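Putative ABC transporter subunit, substrate-binding component (Rhodopseudomonas palustris, PDB 4EVQ) binds 4-hydroxybenzoate and probably presents this and related benzoate derivatives, as a solute-binding protein, to an ABC transporter for uptake. Local coordinates at residues A[108-113]-A[294-299]; A[97-102]-A[126-131]; A[42-47]-A[56-61]; A[333-336]-A[340-343]; A[75-80]-A[84-89]. One frame throughout, in Å; residues are numbered along the deposited sequence.

Contact 1 (A[108-113]-A[294-299]); sequences PTIVPN and WDAGQL. With PHB (p-hydroxybenzoic acid), chain H.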
# COMPACT_ATOMS: atom_id res chain seq x y z
N PRO A 108 19.74 1.68 4.38
CA PRO A 108 18.52 2.49 4.10
C PRO A 108 17.47 1.58 3.50
O PRO A 108 17.73 0.85 2.54
CB PRO A 108 19.00 3.52 3.09
CG PRO A 108 20.53 3.68 3.42
CD PRO A 108 20.94 2.26 3.73
N THR A 109 16.28 1.63 4.09
CA THR A 109 15.18 0.70 3.78
C THR A 109 13.89 1.46 3.57
O THR A 109 13.47 2.22 4.45
CB THR A 109 15.02 -0.30 4.92
OG1 THR A 109 16.23 -1.04 5.07
CG2 THR A 109 13.88 -1.28 4.66
N ILE A 110 13.25 1.23 2.44
CA ILE A 110 11.97 1.87 2.13
C ILE A 110 10.93 0.77 1.84
O ILE A 110 11.13 -0.06 0.97
CB ILE A 110 12.10 2.84 0.92
CG1 ILE A 110 13.25 3.82 1.14
CG2 ILE A 110 10.76 3.48 0.61
CD1 ILE A 110 13.62 4.59 -0.13
N VAL A 111 9.85 0.81 2.58
CA VAL A 111 8.71 -0.10 2.39
C VAL A 111 7.72 0.58 1.48
O VAL A 111 7.14 1.60 1.85
CB VAL A 111 8.08 -0.43 3.73
CG1 VAL A 111 6.85 -1.33 3.55
CG2 VAL A 111 9.06 -1.08 4.65
N PRO A 112 7.47 0.01 0.29
CA PRO A 112 6.68 0.70 -0.73
C PRO A 112 5.22 0.18 -0.80
O PRO A 112 4.51 0.52 -1.72
CB PRO A 112 7.42 0.36 -2.03
CG PRO A 112 7.82 -1.04 -1.81
CD PRO A 112 8.17 -1.12 -0.33
N ASN A 113 4.86 -0.71 0.10
CA ASN A 113 3.44 -1.08 0.20
C ASN A 113 3.04 -1.65 1.56
O ASN A 113 2.15 -1.11 2.22
CB ASN A 113 3.00 -2.12 -0.86
CG ASN A 113 1.50 -2.36 -0.76
OD1 ASN A 113 0.72 -1.48 -1.11
ND2 ASN A 113 1.11 -3.51 -0.18
N TRP A 294 6.88 5.10 -7.23
CA TRP A 294 7.38 6.39 -7.67
C TRP A 294 7.88 7.22 -6.50
O TRP A 294 8.97 7.84 -6.55
CB TRP A 294 6.24 7.10 -8.39
CG TRP A 294 6.48 8.51 -8.85
CD1 TRP A 294 6.18 9.65 -8.16
CD2 TRP A 294 6.93 8.95 -10.15
NE1 TRP A 294 6.44 10.75 -8.92
CE2 TRP A 294 6.89 10.36 -10.15
CE3 TRP A 294 7.37 8.29 -11.29
CZ2 TRP A 294 7.30 11.13 -11.26
CZ3 TRP A 294 7.73 9.05 -12.40
CH2 TRP A 294 7.69 10.45 -12.38
N ASP A 295 7.11 7.27 -5.43
CA ASP A 295 7.50 8.06 -4.29
C ASP A 295 8.63 7.46 -3.50
O ASP A 295 9.38 8.21 -2.84
CB ASP A 295 6.30 8.35 -3.38
CG ASP A 295 5.32 9.34 -4.01
OD1 ASP A 295 5.75 10.19 -4.83
OD2 ASP A 295 4.11 9.30 -3.66
N ALA A 296 8.79 6.15 -3.53
CA ALA A 296 10.00 5.54 -2.99
C ALA A 296 11.19 6.08 -3.77
O ALA A 296 12.22 6.39 -3.15
CB ALA A 296 9.93 4.03 -3.07
N GLY A 297 11.06 6.23 -5.08
CA GLY A 297 12.11 6.84 -5.91
C GLY A 297 12.35 8.27 -5.50
O GLY A 297 13.52 8.65 -5.32
N GLN A 298 11.31 9.07 -5.30
CA GLN A 298 11.55 10.45 -4.85
C GLN A 298 12.21 10.53 -3.48
O GLN A 298 13.07 11.41 -3.22
CB GLN A 298 10.23 11.22 -4.81
CG GLN A 298 9.47 11.27 -6.12
CD GLN A 298 8.60 12.51 -6.18
OE1 GLN A 298 9.08 13.62 -6.46
NE2 GLN A 298 7.32 12.34 -5.95
N LEU A 299 11.82 9.67 -2.56
CA LEU A 299 12.38 9.69 -1.23
C LEU A 299 13.86 9.29 -1.28
O LEU A 299 14.72 9.93 -0.64
CB LEU A 299 11.60 8.73 -0.34
CG LEU A 299 11.99 8.73 1.13
CD1 LEU A 299 11.77 10.12 1.77
CD2 LEU A 299 11.26 7.64 1.91
C1' PHB H . -0.15 -6.13 2.85
O1' PHB H . 0.04 -7.35 3.00
O2' PHB H . 0.30 -5.24 3.68
C1 PHB H . -0.91 -5.59 1.70
C2 PHB H . -1.00 -6.35 0.53
C3 PHB H . -1.72 -5.86 -0.55
C4 PHB H . -2.36 -4.66 -0.45
C5 PHB H . -2.27 -3.89 0.69
C6 PHB H . -1.55 -4.38 1.75
O4 PHB H . -3.07 -4.17 -1.48

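Contact 2 (A[97-102]-A[126-131]); sequences AMVKIA and PNVFRT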
# COMPACT_ATOMS: atom_id res chain seq x y z
N ALA A 97 9.29 -9.49 8.56
CA ALA A 97 10.52 -10.27 8.71
C ALA A 97 11.69 -9.54 8.07
O ALA A 97 12.82 -9.58 8.59
CB ALA A 97 10.30 -11.63 8.06
N MSE A 98 11.44 -8.87 6.96
CA MSE A 98 12.49 -8.10 6.27
C MSE A 98 12.93 -6.96 7.15
O MSE A 98 14.14 -6.74 7.32
CB MSE A 98 11.93 -7.57 4.94
CG MSE A 98 12.94 -6.87 4.08
SE MSE A 98 12.16 -5.66 2.76
CE MSE A 98 11.83 -4.22 4.01
N VAL A 99 12.01 -6.19 7.68
CA VAL A 99 12.35 -5.04 8.50
C VAL A 99 13.04 -5.46 9.78
O VAL A 99 13.93 -4.75 10.24
CB VAL A 99 11.08 -4.21 8.81
CG1 VAL A 99 11.36 -3.17 9.90
CG2 VAL A 99 10.59 -3.56 7.57
N LYS A 100 12.72 -6.63 10.33
CA LYS A 100 13.36 -7.08 11.55
C LYS A 100 14.87 -7.17 11.32
O LYS A 100 15.67 -6.82 12.20
CB LYS A 100 12.80 -8.42 12.01
CG LYS A 100 13.40 -8.95 13.27
CD LYS A 100 12.65 -10.21 13.75
CE LYS A 100 13.27 -10.72 15.08
NZ LYS A 100 12.49 -11.87 15.62
N ILE A 101 15.31 -7.68 10.19
CA ILE A 101 16.73 -7.72 9.84
C ILE A 101 17.26 -6.37 9.46
O ILE A 101 18.33 -5.96 9.90
CB ILE A 101 16.89 -8.68 8.63
CG1 ILE A 101 16.50 -10.10 9.04
CG2 ILE A 101 18.31 -8.64 8.08
CD1 ILE A 101 16.28 -11.01 7.91
N ALA A 102 16.57 -5.66 8.59
CA ALA A 102 17.07 -4.41 8.09
C ALA A 102 17.28 -3.39 9.20
O ALA A 102 18.26 -2.64 9.15
CB ALA A 102 16.15 -3.85 7.00
N PRO A 126 15.76 4.32 12.65
CA PRO A 126 16.23 5.49 11.91
C PRO A 126 16.42 5.24 10.43
O PRO A 126 16.39 6.17 9.65
CB PRO A 126 17.60 5.80 12.55
CG PRO A 126 17.47 5.28 13.90
CD PRO A 126 16.60 4.03 13.82
N ASN A 127 16.61 3.97 10.03
CA ASN A 127 16.82 3.61 8.63
C ASN A 127 15.62 3.02 7.90
O ASN A 127 15.77 2.57 6.80
CB ASN A 127 17.95 2.60 8.53
CG ASN A 127 17.65 1.29 9.22
OD1 ASN A 127 17.19 1.24 10.35
ND2 ASN A 127 17.94 0.19 8.53
N VAL A 128 14.46 2.98 8.55
CA VAL A 128 13.27 2.35 7.97
C VAL A 128 12.23 3.39 7.72
O VAL A 128 11.83 4.14 8.60
CB VAL A 128 12.76 1.26 8.93
CG1 VAL A 128 11.40 0.67 8.44
CG2 VAL A 128 13.77 0.14 9.07
N PHE A 129 11.77 3.44 6.46
CA PHE A 129 10.81 4.41 5.96
C PHE A 129 9.68 3.70 5.25
O PHE A 129 9.91 2.64 4.69
CB PHE A 129 11.52 5.36 5.00
CG PHE A 129 12.65 6.09 5.64
CD1 PHE A 129 12.42 7.25 6.29
CD2 PHE A 129 13.91 5.56 5.65
CE1 PHE A 129 13.45 7.91 6.95
CE2 PHE A 129 14.95 6.26 6.33
CZ PHE A 129 14.69 7.40 6.95
N ARG A 130 8.53 4.32 5.19
CA ARG A 130 7.40 3.75 4.44
C ARG A 130 6.83 4.83 3.55
O ARG A 130 6.58 5.95 4.00
CB ARG A 130 6.37 3.19 5.41
CG ARG A 130 5.13 2.59 4.76
CD ARG A 130 4.58 1.39 5.48
NE ARG A 130 4.18 1.67 6.86
CZ ARG A 130 3.83 0.73 7.72
NH1 ARG A 130 3.84 -0.54 7.33
NH2 ARG A 130 3.46 1.03 8.97
N THR A 131 6.54 4.48 2.29
CA THR A 131 5.92 5.40 1.36
C THR A 131 4.42 5.09 1.08
O THR A 131 3.81 5.77 0.26
CB THR A 131 6.64 5.52 0.05
OG1 THR A 131 6.64 4.24 -0.61
CG2 THR A 131 8.07 6.03 0.22

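Contact 3 (A[42-47]-A[56-61]); sequences LYVQSQ and ISFVKV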
# COMPACT_ATOMS: atom_id res chain seq x y z
N LEU A 42 10.11 4.27 -13.62
CA LEU A 42 9.69 5.47 -14.33
C LEU A 42 10.28 6.71 -13.67
O LEU A 42 10.71 7.66 -14.35
CB LEU A 42 8.14 5.55 -14.38
CG LEU A 42 7.58 6.55 -15.39
CD1 LEU A 42 7.83 6.09 -16.85
CD2 LEU A 42 6.07 6.80 -15.10
N TYR A 43 10.27 6.73 -12.35
CA TYR A 43 10.89 7.89 -11.68
C TYR A 43 12.35 8.01 -12.02
O TYR A 43 12.83 9.10 -12.32
CB TYR A 43 10.73 7.84 -10.16
CG TYR A 43 11.34 9.05 -9.55
CD1 TYR A 43 10.73 10.28 -9.69
CD2 TYR A 43 12.57 8.99 -8.92
CE1 TYR A 43 11.33 11.43 -9.21
CE2 TYR A 43 13.17 10.14 -8.42
CZ TYR A 43 12.54 11.35 -8.55
OH TYR A 43 13.10 12.50 -8.06
N VAL A 44 13.08 6.90 -11.93
CA VAL A 44 14.51 6.95 -12.27
C VAL A 44 14.68 7.45 -13.71
O VAL A 44 15.55 8.27 -13.97
CB VAL A 44 15.17 5.59 -12.07
CG1 VAL A 44 16.56 5.55 -12.69
CG2 VAL A 44 15.22 5.23 -10.55
N GLN A 45 13.86 6.99 -14.64
CA GLN A 45 13.94 7.47 -16.02
C GLN A 45 13.64 8.95 -16.12
O GLN A 45 14.31 9.66 -16.89
CB GLN A 45 12.97 6.66 -16.88
CG GLN A 45 12.87 7.08 -18.35
CD GLN A 45 11.95 6.14 -19.14
OE1 GLN A 45 10.72 6.12 -18.97
NE2 GLN A 45 12.56 5.33 -20.00
N SER A 46 12.69 9.44 -15.32
CA SER A 46 12.34 10.84 -15.35
C SER A 46 13.52 11.71 -14.92
O SER A 46 13.58 12.87 -15.29
CB SER A 46 11.12 11.14 -14.47
OG SER A 46 11.44 11.25 -13.09
N GLN A 47 14.43 11.14 -14.13
CA GLN A 47 15.65 11.84 -13.70
C GLN A 47 16.86 11.47 -14.54
O GLN A 47 18.00 11.60 -14.07
CB GLN A 47 15.92 11.53 -12.22
CG GLN A 47 14.74 11.83 -11.29
CD GLN A 47 14.36 13.31 -11.31
OE1 GLN A 47 15.19 14.17 -11.01
NE2 GLN A 47 13.11 13.60 -11.67
N ILE A 56 21.77 3.69 -11.38
CA ILE A 56 21.06 2.77 -10.52
C ILE A 56 21.02 1.39 -11.14
O ILE A 56 20.75 1.23 -12.34
CB ILE A 56 19.59 3.22 -10.30
CG1 ILE A 56 19.52 4.65 -9.75
CG2 ILE A 56 18.80 2.20 -9.43
CD1 ILE A 56 20.13 4.85 -8.40
N SER A 57 21.33 0.39 -10.34
CA SER A 57 21.14 -1.00 -10.74
C SER A 57 20.15 -1.64 -9.78
O SER A 57 20.39 -1.71 -8.58
CB SER A 57 22.49 -1.72 -10.69
OG SER A 57 22.29 -3.12 -10.79
N PHE A 58 19.04 -2.16 -10.31
CA PHE A 58 18.03 -2.82 -9.48
C PHE A 58 18.31 -4.31 -9.44
O PHE A 58 18.42 -4.96 -10.48
CB PHE A 58 16.61 -2.57 -10.02
CG PHE A 58 16.12 -1.16 -9.82
CD1 PHE A 58 15.86 -0.67 -8.55
CD2 PHE A 58 15.88 -0.34 -10.90
CE1 PHE A 58 15.41 0.61 -8.36
CE2 PHE A 58 15.42 0.97 -10.71
CZ PHE A 58 15.17 1.43 -9.45
N VAL A 59 18.42 -4.84 -8.25
CA VAL A 59 18.59 -6.25 -8.03
C VAL A 59 17.26 -6.76 -7.57
O VAL A 59 16.86 -6.54 -6.41
CB VAL A 59 19.68 -6.52 -6.99
CG1 VAL A 59 19.85 -8.00 -6.83
CG2 VAL A 59 21.00 -5.82 -7.41
N LYS A 60 16.54 -7.47 -8.44
CA LYS A 60 15.14 -7.81 -8.17
C LYS A 60 15.01 -9.24 -7.65
O LYS A 60 15.30 -10.20 -8.37
CB LYS A 60 14.36 -7.64 -9.47
CG LYS A 60 14.45 -6.25 -10.06
CD LYS A 60 13.77 -6.14 -11.41
CE LYS A 60 13.75 -4.71 -11.89
NZ LYS A 60 13.07 -4.62 -13.22
N VAL A 61 14.54 -9.39 -6.42
CA VAL A 61 14.42 -10.68 -5.76
C VAL A 61 12.94 -10.92 -5.53
O VAL A 61 12.24 -10.10 -4.92
CB VAL A 61 15.20 -10.70 -4.44
CG1 VAL A 61 14.98 -11.98 -3.67
CG2 VAL A 61 16.71 -10.45 -4.71

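Contact 4 (A[333-336]-A[340-343]); sequences FKLS and NPVQ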
# COMPACT_ATOMS: atom_id res chain seq x y z
N PHE A 333 3.95 15.23 0.12
CA PHE A 333 4.34 14.05 0.82
C PHE A 333 5.17 14.49 2.00
O PHE A 333 6.07 15.29 1.86
CB PHE A 333 5.16 13.14 -0.08
CG PHE A 333 5.53 11.82 0.56
CD1 PHE A 333 6.70 11.75 1.29
CD2 PHE A 333 4.75 10.68 0.43
CE1 PHE A 333 7.09 10.58 1.90
CE2 PHE A 333 5.12 9.50 1.06
CZ PHE A 333 6.31 9.44 1.78
N LYS A 334 4.89 13.91 3.17
CA LYS A 334 5.72 14.11 4.37
C LYS A 334 5.58 12.94 5.33
O LYS A 334 4.61 12.17 5.30
CB LYS A 334 5.42 15.43 5.06
CG LYS A 334 4.11 15.45 5.79
CD LYS A 334 3.71 16.87 6.24
CE LYS A 334 2.26 16.87 6.64
NZ LYS A 334 1.86 18.25 7.07
N LEU A 335 6.59 12.75 6.15
CA LEU A 335 6.65 11.65 7.06
C LEU A 335 6.43 12.08 8.50
O LEU A 335 6.88 13.17 8.92
CB LEU A 335 8.01 10.94 6.96
CG LEU A 335 8.32 10.29 5.63
CD1 LEU A 335 9.72 9.78 5.63
CD2 LEU A 335 7.36 9.13 5.30
N SER A 336 5.80 11.22 9.28
CA SER A 336 5.70 11.43 10.72
C SER A 336 7.04 11.14 11.36
O SER A 336 7.96 10.67 10.70
CB SER A 336 4.65 10.48 11.30
OG SER A 336 5.16 9.14 11.22
N ASN A 340 6.19 7.18 8.86
CA ASN A 340 5.03 6.76 8.06
C ASN A 340 4.49 7.98 7.34
O ASN A 340 4.55 9.11 7.87
CB ASN A 340 3.96 6.20 9.00
CG ASN A 340 2.99 5.31 8.29
OD1 ASN A 340 3.39 4.36 7.63
ND2 ASN A 340 1.72 5.60 8.42
N PRO A 341 3.88 7.85 6.15
CA PRO A 341 3.33 9.03 5.50
C PRO A 341 2.22 9.71 6.30
O PRO A 341 1.43 9.04 6.95
CB PRO A 341 2.77 8.52 4.17
CG PRO A 341 3.58 7.25 3.93
CD PRO A 341 3.74 6.65 5.27
N VAL A 342 2.19 11.04 6.24
CA VAL A 342 1.08 11.84 6.75
C VAL A 342 0.39 12.38 5.54
O VAL A 342 1.00 13.16 4.78
CB VAL A 342 1.63 12.95 7.67
CG1 VAL A 342 0.49 13.83 8.17
CG2 VAL A 342 2.36 12.28 8.80
N GLN A 343 -0.85 11.95 5.30
CA GLN A 343 -1.47 12.18 4.03
C GLN A 343 -2.99 12.12 4.14
O GLN A 343 -3.52 11.49 5.04
CB GLN A 343 -0.97 11.13 3.03
CG GLN A 343 -1.49 9.73 3.37
CD GLN A 343 -0.78 8.63 2.60
OE1 GLN A 343 -0.31 8.84 1.50
NE2 GLN A 343 -0.68 7.48 3.21
O HOH W 1 2.64 12.14 2.86

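Contact 5 (A[75-80]-A[84-89]); sequences TKLIQS and DVLIGT. With SO4 (sulfate ion), chain C.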
# COMPACT_ATOMS: atom_id res chain seq x y z
N THR A 75 18.48 -11.58 3.73
CA THR A 75 19.90 -11.78 3.97
C THR A 75 20.67 -11.84 2.66
O THR A 75 21.75 -11.22 2.57
CB THR A 75 20.10 -13.03 4.81
OG1 THR A 75 19.45 -12.83 6.08
CG2 THR A 75 21.59 -13.30 5.04
N LYS A 76 20.15 -12.55 1.65
CA LYS A 76 20.80 -12.56 0.31
C LYS A 76 21.00 -11.12 -0.21
O LYS A 76 22.08 -10.76 -0.68
CB LYS A 76 19.99 -13.37 -0.73
CG LYS A 76 20.39 -13.15 -2.24
CD LYS A 76 19.42 -13.89 -3.25
CE LYS A 76 19.80 -13.64 -4.69
NZ LYS A 76 21.17 -14.19 -5.09
N LEU A 77 19.99 -10.29 -0.10
CA LEU A 77 20.07 -8.95 -0.65
C LEU A 77 21.07 -8.09 0.12
O LEU A 77 21.83 -7.35 -0.50
CB LEU A 77 18.72 -8.24 -0.60
CG LEU A 77 17.86 -8.49 -1.80
CD1 LEU A 77 16.53 -7.80 -1.60
CD2 LEU A 77 18.52 -8.01 -3.07
N ILE A 78 21.05 -8.16 1.45
CA ILE A 78 21.92 -7.31 2.25
C ILE A 78 23.35 -7.82 2.22
O ILE A 78 24.28 -7.03 2.05
CB ILE A 78 21.39 -7.19 3.71
CG1 ILE A 78 20.02 -6.50 3.75
CG2 ILE A 78 22.42 -6.46 4.63
CD1 ILE A 78 19.39 -6.51 5.15
N GLN A 79 23.54 -9.13 2.39
CA GLN A 79 24.88 -9.70 2.53
C GLN A 79 25.45 -10.12 1.18
O GLN A 79 26.46 -9.59 0.75
CB GLN A 79 24.87 -10.88 3.51
CG GLN A 79 23.97 -10.70 4.73
CD GLN A 79 24.60 -10.01 5.91
OE1 GLN A 79 25.03 -8.85 5.85
NE2 GLN A 79 24.63 -10.73 7.03
N SER A 80 24.82 -11.06 0.49
CA SER A 80 25.42 -11.63 -0.72
C SER A 80 25.47 -10.65 -1.90
O SER A 80 26.46 -10.56 -2.63
CB SER A 80 24.63 -12.88 -1.14
OG SER A 80 24.43 -13.72 -0.02
N ASP A 84 23.03 -1.48 -1.58
CA ASP A 84 23.27 -0.21 -0.93
C ASP A 84 22.01 0.32 -0.26
O ASP A 84 22.06 1.09 0.70
CB ASP A 84 23.76 0.84 -1.94
CG ASP A 84 25.13 0.49 -2.53
OD1 ASP A 84 26.09 0.32 -1.73
OD2 ASP A 84 25.22 0.39 -3.77
N VAL A 85 20.86 -0.08 -0.81
CA VAL A 85 19.53 0.35 -0.35
C VAL A 85 18.62 -0.83 -0.55
O VAL A 85 18.84 -1.61 -1.47
CB VAL A 85 18.99 1.54 -1.21
CG1 VAL A 85 17.54 1.94 -0.83
CG2 VAL A 85 19.95 2.77 -1.09
N LEU A 86 17.65 -0.97 0.34
CA LEU A 86 16.66 -2.04 0.28
C LEU A 86 15.25 -1.47 0.15
O LEU A 86 14.86 -0.59 0.91
CB LEU A 86 16.74 -2.89 1.54
CG LEU A 86 15.73 -4.01 1.74
CD1 LEU A 86 15.89 -5.08 0.68
CD2 LEU A 86 15.95 -4.61 3.12
N ILE A 87 14.54 -1.91 -0.87
CA ILE A 87 13.15 -1.48 -1.10
C ILE A 87 12.26 -2.73 -1.16
O ILE A 87 12.43 -3.58 -2.03
CB ILE A 87 13.00 -0.60 -2.35
CG1 ILE A 87 13.89 0.64 -2.23
CG2 ILE A 87 11.51 -0.23 -2.60
CD1 ILE A 87 13.86 1.53 -3.43
N GLY A 88 11.32 -2.84 -0.24
CA GLY A 88 10.36 -3.94 -0.27
C GLY A 88 9.53 -3.88 0.98
O GLY A 88 9.81 -3.10 1.91
N THR A 89 8.39 -4.59 1.04
CA THR A 89 7.78 -5.37 -0.01
C THR A 89 6.27 -5.14 0.02
O THR A 89 5.80 -4.14 0.60
CB THR A 89 8.16 -6.83 0.15
OG1 THR A 89 7.57 -7.60 -0.93
CG2 THR A 89 7.69 -7.40 1.48
S SO4 C . 22.27 -13.20 -8.88
O1 SO4 C . 21.51 -13.50 -10.11
O2 SO4 C . 23.62 -13.77 -8.82
O3 SO4 C . 22.29 -11.79 -8.48
O4 SO4 C . 21.47 -13.91 -7.90

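Contact 1 (A[108-113]-A[294-299])
Ile110 carries almost the whole contact, reaching from strand 109-111 to the small side chain of Ala296. Its CB directs two branches at the helix. CG2, anti to the backbone N, lies 3.8 Å from Ala296 CB, methyl against methyl. CG1 turns beside the backbone N (chi1 -52°) and continues extended to CD1, which touches backbone as well as side chain: CD1 stands 3.8 Å from Ala296 O and 4.4 Å from Leu299 CD2. The helix is thus met at two positions about one turn apart, 296 and 299. As in the type I periplasmic binding proteins, to which the leucine-binding family belongs, the chain has returned here from the second lobe, and helix 288-306 covers part of one face of the first lobe's sheet. Within the helix Gln298 NE2 donates to Asp295 OD1 at 2.9 Å (it also reaches Ala327 O), and Asp295 OD2 forms a salt bridge with Arg330. Just beyond the strand, Asn113 belongs to the ligand pocket. Its ND2 lies 3.4 Å from C6 of 4-hydroxybenzoate while donating to Val90 O, and its OD1 accepts from Gln292 NE2, so both ends of the amide are fixed beside the ligand.

Contact 2 (A[97-102]-A[126-131])
In a beta-alpha-beta unit made of strand 85-88, helix 92-105 and strand 109-111, the helix also reaches beyond its own two strands: Val99 and Ala102 meet Val128 and Asn127 of the next strand and its approach. The apolar part is a valine pair. Val99 CG1 comes up to both branches of Val128, 4.1 Å from CG1 and 4.2 Å from CG2, the two side chains crossing at a slant. Both valines hold CG1 anti to the backbone N. The facing methyls are at or slightly beyond van der Waals distance, an easy rather than a tight fit, and Met123 and Ile119 add to the apolar surroundings. Strand 128-130 is the outermost of the first lobe's sheet, an alpha/beta layer typical of the type I periplasmic binding fold, and helix 92-105 therefore packs over the sheet's border as well as its interior. The polar part lies where the helix is about to end. Asn127 has CG between its backbone N and carbonyl carbon (chi1 64°), which swings the amide toward the last helical turn, and ND2 donates to Ala102 O at 2.9 Å with an N-H...O angle of 151°. The acceptor lies close to the asparagine's amide plane, but ND2 approaches from above the carbonyl plane, 55° out of it. The same ND2 has its stronger partner in Ile107 O, so one amide nitrogen serves two main-chain carbonyls, one in the helix and one in the link to strand 109-111. Beside them Ala102 CB touches Thr109 OG1.

Contact 3 (A[42-47]-A[56-61])
Val44, near the end of helix 30-46, sets its two methyl branches against Ile56 and Phe58 on strand 54-62. Strand 17-23, this helix and strand 54-62 form a beta-alpha-beta arrangement at one side of the first lobe's sheet, with the short strand 50-51 inserted before the second long strand. Valine's torsion, chi1 168°, divides the work: CG1, anti to the backbone N, faces Ile56 CG1 at 4.3 Å, whereas CG2, beside the N, lies 4.0 Å from Phe58 CZ. That methyl meets the ring at its edge, close to the ring plane. Ile56 and Phe58 alternate with Ser57 and so point to the same side of the strand, and they also pack on each other. Ile56 CG2 sits 3.7 Å above the ring plane, over the centre, which holds the phenyl group under the isoleucine with its far edge turned to the helix. Leu51 touches both Val44 and Ile56. The helix end is secured by its own polar groups. Tyr43 O receives both Gln47 N and Ser46 OG, the latter in the carbonyl plane on a lone pair. Ser46 OG in turn accepts from Gln47 NE2 at 3.2 Å, with an N-H...O angle of 161°.

Contact 4 (A[333-336]-A[340-343])
Leu335 and Pro341 face each other as a non-hydrogen-bonded antiparallel pair, the single bridge of a hairpin-like turn that follows strand 331-334 and lies on the chain's way to strand 345-351 of the second lobe. The tight part is main chain. Val342 N donates to Lys334 O and Ser336 N to Asn340 O, each at 2.8 Å and nearly straight (168° and 170°). Between these rungs the alpha carbons are only 4.5 Å apart, and each makes a CA-H...O contact with a carbonyl already used: Pro341 CA with Lys334 O and Leu335 CA with Asn340 O. A proline suits this position, since the pairing asks for no N-H there. On the buried flank Phe333 CE2 lies 4.0 Å from Pro341 CG, the two rings meeting at a slant. Asn340 turns its side chain to Arg130, whose NE donates to OD1, tying the turn to the first lobe's sheet. The exposed side is looser: Lys334, extended beyond CG, runs across Val342 with CE 3.8 Å from CG1. Where the backbones part beyond the Val342 N to Lys334 O bond, a water spans them, donating to Val342 O at 2.7 Å and accepting from Lys334 N at 2.9 Å. At the closed end of the turn Ser336 swings OG between its backbone N and carbonyl carbon (chi1 69°), where OG accepts from Asn340 N at 3.2 Å.

Contact 5 (A[75-80]-A[84-89])
Leu77 and Leu86 cross at about a right angle, meeting through their CD1 methyls at 3.6 Å. The first belongs to helix 67-80 and the second to strand 85-88, so the pair closes the alpha-to-beta half of a beta-alpha-beta crossover that begins with strand 54-62 and passes over strand 17-23 in the first lobe's sheet. Leu86 points from the sheet to the helix and, with CG anti to the backbone N (chi1 176°), projects its two methyls in different directions. CD1 takes Leu77. CD2 lies 4.4 Å from Ile78 CD1, a more relaxed approach, so neighbouring helix residues straddle the strand's leucine. Around this pairing Leu77 continues onto Val59 and Val61, while Ile78 leans toward Ile101 of helix 92-105; the contact thus sits where two helices share one face of the sheet. The helix is irregular here, a wider pi-type turn occupying 76-80, and a cis peptide bond joins Gly88 to Thr89. On the outer surface of the helix Lys76 runs extended as far as CE and then bends (chi4 64°). Its NZ forms a salt bridge with Glu81 and donates to O4 of a sulfate, one probably picked up during crystallisation, at 2.8 Å.

From the N terminus, contact 3 closes first, joining the end of helix 30-46 to strand 54-62, past the short strand 50-51, and contact 5 closes a shorter loop. The next two cross: 97-102 opens contact 2 and 108-113 opens contact 1 before 126-131 completes contact 2, whereas contact 1 waits for 294-299, across most of the second lobe. Contact 4, local, comes last. Contacts 1, 2, 3 and 5 all reach the first lobe's sheet; Leu86 of contact 5 exchanges backbone bonds with Pro108 and Ile110 of contact 1, whose Thr109 and Val111 bond to Phe129 of contact 2. Trp294 packs on Tyr43, connecting contacts 1 and 3. Through Arg130, contact 2 meets the turn of contact 4.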